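Long-range contact in Abbfa_003403 (Acinetobacter baumannii, PDB 4ZXH), which probably builds peptides as a four-domain nonribosomal peptide synthetase, joining condensation, adenylation, carrier and thioesterase domains in one chain: residues 296-308 and 323-335. Residues are numbered along the deposited sequence; the frame is centred on the assembly and turned at random.
Sequences QFVNTIAIHMDID and QLRQSLKHQKIAF. With PNS (4'-phosphopantetheine), chain B.
I303 packs over L324 and S327, with Q323 at H304 and M305, where strand 302-306 runs roughly antiparallel to residues 323-329 of helix 313-329, the axes of these short segments 9.7 Å apart at 147°. The helix packs against the antiparallel pair 275-279/302-306 of the condensation domain, in the chloramphenicol-acetyltransferase-like fold, and the chain leaving the helix bends across N299 and T300. N299 holds that bend with its amide. Its CG lies anti to the backbone N (chi1 -169°), which carries the amide to the type I turn H330-I333 and the start of the next helix. ND2 donates to I333 O at 2.7 Å and also to Q331 O. OD1 accepts F335 N at 2.9 Å on a lone pair in the carbonyl plane. One buried amide thus ties together the turn and the first residue of helix 335-342, for which A334 is the N-cap.

At the other end Q323, with its chain stretched out, reaches the strand and gives NE2 to H304 O at 2.6 Å, coming from above the carbonyl plane. Its OE1 sits beside M305 SD, the two side chains running past each other in opposite directions. Between the two polar grips the packing is mostly apolar: I303 CD1 lies against S327 CB and OG, the hydroxyl itself bonding back to Q323 O, and I301 CD1 meets L328 CD2, the side chains nearly perpendicular to each other.

T300 and F335 line the 4'-phosphopantetheine pocket. T300 CG2 sits over one face of the F335 ring, 4.2 Å from its centroid, in a CH-pi contact, and F335 CD2 comes within 3.5 Å of PNS C37. T300 OG1 completes the approach with a weak hydrogen bond to PNS O40 at 3.3 Å.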
loop_
_atom_site.group_PDB
_atom_site.type_symbol
_atom_site.label_atom_id
_atom_site.label_comp_id
_atom_site.label_asym_id
_atom_site.label_seq_id
_atom_site.Cartn_x
_atom_site.Cartn_y
_atom_site.Cartn_z
ATOM N N GLN A 296 -17.221 27.147 7.440
ATOM C CA GLN A 296 -16.125 26.218 7.666
ATOM C C GLN A 296 -14.794 26.962 7.514
ATOM O O GLN A 296 -14.335 27.246 6.403
ATOM C CB GLN A 296 -16.273 25.016 6.718
ATOM C CG GLN A 296 -15.074 24.115 6.408
ATOM C CD GLN A 296 -14.070 23.957 7.522
ATOM O OE1 GLN A 296 -14.395 24.040 8.705
ATOM N NE2 GLN A 296 -12.831 23.674 7.139
ATOM N N PHE A 297 -14.208 27.299 8.664
ATOM C CA PHE A 297 -13.070 28.214 8.748
ATOM C C PHE A 297 -11.841 27.510 9.314
ATOM O O PHE A 297 -10.750 28.074 9.361
ATOM C CB PHE A 297 -13.410 29.425 9.622
ATOM C CG PHE A 297 -14.480 30.308 9.054
ATOM C CD1 PHE A 297 -14.181 31.235 8.062
ATOM C CD2 PHE A 297 -15.782 30.225 9.518
ATOM C CE1 PHE A 297 -15.168 32.062 7.534
ATOM C CE2 PHE A 297 -16.778 31.045 8.994
ATOM C CZ PHE A 297 -16.471 31.964 8.002
ATOM N N VAL A 298 -12.036 26.271 9.746
ATOM C CA VAL A 298 -10.988 25.477 10.360
ATOM C C VAL A 298 -9.925 25.052 9.349
ATOM O O VAL A 298 -10.255 24.498 8.314
ATOM C CB VAL A 298 -11.601 24.229 11.009
ATOM C CG1 VAL A 298 -10.579 23.139 11.193
ATOM C CG2 VAL A 298 -12.242 24.600 12.318
ATOM N N ASN A 299 -8.655 25.311 9.651
ATOM C CA ASN A 299 -7.552 24.904 8.779
ATOM C C ASN A 299 -6.554 23.957 9.463
ATOM O O ASN A 299 -6.103 24.197 10.579
ATOM C CB ASN A 299 -6.806 26.135 8.250
ATOM C CG ASN A 299 -5.827 25.794 7.125
ATOM O OD1 ASN A 299 -6.103 24.944 6.257
ATOM N ND2 ASN A 299 -4.677 26.464 7.133
ATOM N N THR A 300 -6.208 22.874 8.787
ATOM C CA THR A 300 -5.233 21.950 9.323
ATOM C C THR A 300 -3.831 22.550 9.162
ATOM O O THR A 300 -3.528 23.147 8.133
ATOM C CB THR A 300 -5.317 20.573 8.605
ATOM O OG1 THR A 300 -6.629 20.024 8.762
ATOM C CG2 THR A 300 -4.299 19.590 9.166
ATOM N N ILE A 301 -2.986 22.421 10.184
ATOM C CA ILE A 301 -1.554 22.618 9.977
ATOM C C ILE A 301 -0.774 21.382 10.408
ATOM O O ILE A 301 -1.147 20.718 11.376
ATOM C CB ILE A 301 -0.991 23.849 10.726
ATOM C CG1 ILE A 301 -1.232 23.733 12.226
ATOM C CG2 ILE A 301 -1.547 25.136 10.159
ATOM C CD1 ILE A 301 -0.734 24.956 13.007
ATOM N N ALA A 302 0.305 21.082 9.681
ATOM C CA ALA A 302 1.177 19.955 10.011
ATOM C C ALA A 302 2.471 20.396 10.722
ATOM O O ALA A 302 3.292 21.129 10.159
ATOM C CB ALA A 302 1.513 19.165 8.752
ATOM N N ILE A 303 2.647 19.943 11.961
ATOM C CA ILE A 303 3.860 20.243 12.710
ATOM C C ILE A 303 4.823 19.068 12.651
ATOM O O ILE A 303 4.567 18.009 13.235
ATOM C CB ILE A 303 3.568 20.561 14.177
ATOM C CG1 ILE A 303 2.463 21.610 14.308
ATOM C CG2 ILE A 303 4.824 21.010 14.857
ATOM C CD1 ILE A 303 2.754 22.858 13.557
ATOM N N HIS A 304 5.927 19.249 11.938
ATOM C CA HIS A 304 6.943 18.208 11.834
ATOM C C HIS A 304 8.061 18.513 12.826
ATOM O O HIS A 304 8.753 19.526 12.691
ATOM C CB HIS A 304 7.460 18.123 10.393
ATOM C CG HIS A 304 8.695 17.293 10.227
ATOM N ND1 HIS A 304 9.631 17.554 9.249
ATOM C CD2 HIS A 304 9.149 16.212 10.905
ATOM C CE1 HIS A 304 10.614 16.673 9.337
ATOM N NE2 HIS A 304 10.346 15.848 10.334
ATOM N N MET A 305 8.206 17.651 13.836
ATOM C CA MET A 305 9.231 17.792 14.877
ATOM C C MET A 305 10.378 16.828 14.635
ATOM O O MET A 305 10.161 15.660 14.334
ATOM C CB MET A 305 8.661 17.513 16.280
ATOM C CG MET A 305 7.646 18.518 16.834
ATOM S SD MET A 305 8.337 20.105 17.282
ATOM C CE MET A 305 9.783 19.572 18.204
ATOM N N ASP A 306 11.603 17.305 14.787
ATOM C CA ASP A 306 12.725 16.388 14.833
ATOM C C ASP A 306 13.052 16.156 16.295
ATOM O O ASP A 306 13.645 17.017 16.936
ATOM C CB ASP A 306 13.928 16.939 14.071
ATOM C CG ASP A 306 14.987 15.881 13.806
ATOM O OD1 ASP A 306 14.918 14.798 14.423
ATOM O OD2 ASP A 306 15.882 16.126 12.971
ATOM N N ILE A 307 12.624 15.013 16.830
ATOM C CA ILE A 307 12.925 14.649 18.216
ATOM C C ILE A 307 14.406 14.448 18.434
ATOM O O ILE A 307 15.053 13.708 17.691
ATOM C CB ILE A 307 12.242 13.347 18.659
ATOM C CG1 ILE A 307 10.766 13.350 18.288
ATOM C CG2 ILE A 307 12.422 13.144 20.162
ATOM C CD1 ILE A 307 10.017 14.426 18.941
ATOM N N ASP A 308 14.928 15.112 19.459
ATOM C CA ASP A 308 16.267 14.855 19.957
ATOM C C ASP A 308 16.151 14.184 21.334
ATOM O O ASP A 308 15.871 14.853 22.325
ATOM C CB ASP A 308 17.050 16.170 20.031
ATOM C CG ASP A 308 18.451 16.005 20.595
ATOM O OD1 ASP A 308 18.993 14.874 20.615
ATOM O OD2 ASP A 308 19.008 17.036 21.027
ATOM N N GLN A 323 8.075 25.937 18.084
ATOM C CA GLN A 323 7.781 25.626 16.693
ATOM C C GLN A 323 6.289 25.795 16.450
ATOM O O GLN A 323 5.858 26.106 15.344
ATOM C CB GLN A 323 8.245 24.218 16.316
ATOM C CG GLN A 323 8.158 23.958 14.834
ATOM C CD GLN A 323 8.843 22.680 14.437
ATOM O OE1 GLN A 323 9.883 22.323 15.000
ATOM N NE2 GLN A 323 8.261 21.969 13.462
ATOM N N LEU A 324 5.500 25.609 17.498
ATOM C CA LEU A 324 4.076 25.876 17.415
ATOM C C LEU A 324 3.838 27.388 17.215
ATOM O O LEU A 324 3.061 27.792 16.337
ATOM C CB LEU A 324 3.376 25.360 18.668
ATOM C CG LEU A 324 1.854 25.340 18.640
ATOM C CD1 LEU A 324 1.358 24.323 17.643
ATOM C CD2 LEU A 324 1.290 25.064 20.024
ATOM N N ARG A 325 4.528 28.218 18.000
ATOM C CA ARG A 325 4.352 29.672 17.914
ATOM C C ARG A 325 4.692 30.194 16.524
ATOM O O ARG A 325 3.944 30.991 15.954
ATOM C CB ARG A 325 5.202 30.413 18.959
ATOM C CG ARG A 325 5.144 31.939 18.823
ATOM C CD ARG A 325 5.913 32.681 19.916
ATOM N NE ARG A 325 7.361 32.600 19.744
ATOM C CZ ARG A 325 8.096 33.516 19.118
ATOM N NH1 ARG A 325 7.520 34.593 18.595
ATOM N NH2 ARG A 325 9.411 33.357 19.013
ATOM N N GLN A 326 5.824 29.749 15.988
ATOM C CA GLN A 326 6.242 30.163 14.652
ATOM C C GLN A 326 5.222 29.693 13.615
ATOM O O GLN A 326 4.846 30.452 12.723
ATOM C CB GLN A 326 7.644 29.628 14.314
ATOM C CG GLN A 326 8.754 30.214 15.174
ATOM C CD GLN A 326 8.924 31.715 14.985
ATOM O OE1 GLN A 326 8.987 32.209 13.858
ATOM N NE2 GLN A 326 8.979 32.450 16.093
ATOM N N SER A 327 4.761 28.453 13.755
ATOM C CA SER A 327 3.856 27.869 12.780
ATOM C C SER A 327 2.509 28.606 12.756
ATOM O O SER A 327 1.895 28.733 11.698
ATOM C CB SER A 327 3.646 26.379 13.065
ATOM O OG SER A 327 4.836 25.628 12.872
ATOM N N LEU A 328 2.061 29.104 13.908
ATOM C CA LEU A 328 0.786 29.832 13.966
ATOM C C LEU A 328 0.867 31.186 13.248
ATOM O O LEU A 328 -0.153 31.716 12.828
ATOM C CB LEU A 328 0.323 30.034 15.419
ATOM C CG LEU A 328 0.010 28.741 16.188
ATOM C CD1 LEU A 328 -0.333 29.004 17.637
ATOM C CD2 LEU A 328 -1.083 27.933 15.509
ATOM N N LYS A 329 2.072 31.735 13.098
ATOM C CA LYS A 329 2.271 32.931 12.268
ATOM C C LYS A 329 1.807 32.696 10.820
ATOM O O LYS A 329 1.231 33.571 10.188
ATOM C CB LYS A 329 3.747 33.364 12.262
ATOM C CG LYS A 329 4.295 33.951 13.582
ATOM C CD LYS A 329 5.747 34.424 13.397
ATOM C CE LYS A 329 6.359 35.022 14.664
ATOM N NZ LYS A 329 7.780 35.467 14.445
ATOM N N HIS A 330 2.049 31.500 10.303
ATOM C CA HIS A 330 1.796 31.232 8.900
ATOM C C HIS A 330 0.583 30.339 8.696
ATOM O O HIS A 330 0.547 29.532 7.765
ATOM C CB HIS A 330 3.027 30.588 8.275
ATOM C CG HIS A 330 4.286 31.347 8.530
ATOM N ND1 HIS A 330 4.602 32.510 7.860
ATOM C CD2 HIS A 330 5.296 31.130 9.406
ATOM C CE1 HIS A 330 5.761 32.967 8.302
ATOM N NE2 HIS A 330 6.203 32.148 9.239
ATOM N N GLN A 331 -0.415 30.491 9.559
ATOM C CA GLN A 331 -1.568 29.600 9.532
ATOM C C GLN A 331 -2.568 30.001 8.457
ATOM O O GLN A 331 -3.529 29.277 8.208
ATOM C CB GLN A 331 -2.261 29.588 10.884
ATOM C CG GLN A 331 -3.195 30.754 11.074
ATOM C CD GLN A 331 -3.714 30.846 12.480
ATOM O OE1 GLN A 331 -2.939 30.971 13.432
ATOM N NE2 GLN A 331 -5.038 30.747 12.629
ATOM N N LYS A 332 -2.350 31.152 7.824
ATOM C CA LYS A 332 -3.281 31.623 6.805
ATOM C C LYS A 332 -3.300 30.698 5.578
ATOM O O LYS A 332 -4.332 30.561 4.916
ATOM C CB LYS A 332 -2.962 33.078 6.394
ATOM C CG LYS A 332 -1.530 33.382 5.910
ATOM C CD LYS A 332 -1.301 34.910 5.912
ATOM C CE LYS A 332 0.046 35.351 5.329
ATOM N NZ LYS A 332 0.138 35.201 3.850
ATOM N N ILE A 333 -2.167 30.055 5.297
ATOM C CA ILE A 333 -2.052 29.127 4.175
ATOM C C ILE A 333 -2.872 27.861 4.405
ATOM O O ILE A 333 -2.678 27.160 5.405
ATOM C CB ILE A 333 -0.579 28.724 3.923
ATOM C CG1 ILE A 333 0.266 29.949 3.598
ATOM C CG2 ILE A 333 -0.490 27.751 2.783
ATOM C CD1 ILE A 333 -0.357 30.839 2.535
ATOM N N ALA A 334 -3.778 27.564 3.472
ATOM C CA ALA A 334 -4.662 26.401 3.600
ATOM C C ALA A 334 -3.880 25.123 3.426
ATOM O O ALA A 334 -2.917 25.080 2.652
ATOM C CB ALA A 334 -5.778 26.465 2.594
ATOM N N PHE A 335 -4.281 24.086 4.157
ATOM C CA PHE A 335 -3.578 22.816 4.107
ATOM C C PHE A 335 -3.487 22.297 2.677
ATOM O O PHE A 335 -2.460 21.766 2.272
ATOM C CB PHE A 335 -4.263 21.787 4.994
ATOM C CG PHE A 335 -3.520 20.492 5.093
ATOM C CD1 PHE A 335 -2.259 20.450 5.657
ATOM C CD2 PHE A 335 -4.082 19.316 4.629
ATOM C CE1 PHE A 335 -1.564 19.273 5.748
ATOM C CE2 PHE A 335 -3.399 18.132 4.719
ATOM C CZ PHE A 335 -2.136 18.108 5.278
HETATM O O23 PNS B . -4.115 15.139 -2.829
HETATM P P24 PNS B . -4.678 16.503 -3.129
HETATM O O25 PNS B . -3.805 17.497 -3.844
HETATM O O27 PNS B . -5.061 17.124 -1.690
HETATM C C28 PNS B . -5.922 16.417 -0.803
HETATM C C29 PNS B . -6.154 17.266 0.434
HETATM C C30 PNS B . -6.742 18.585 -0.073
HETATM C C31 PNS B . -4.820 17.502 1.143
HETATM C C32 PNS B . -7.099 16.525 1.392
HETATM O O33 PNS B . -6.642 15.165 1.474
HETATM C C34 PNS B . -7.130 17.200 2.750
HETATM O O35 PNS B . -7.520 18.357 2.899
HETATM N N36 PNS B . -6.732 16.504 3.806
HETATM C C37 PNS B . -6.722 17.063 5.148
HETATM C C38 PNS B . -7.639 16.200 6.014
HETATM C C39 PNS B . -8.291 17.053 7.060
HETATM O O40 PNS B . -8.641 18.196 6.806
HETATM N N41 PNS B . -8.434 16.451 8.232
HETATM C C42 PNS B . -9.022 16.982 9.438
HETATM C C43 PNS B . -8.578 15.963 10.468
HETATM S S44 PNS B . -7.116 16.621 11.284
#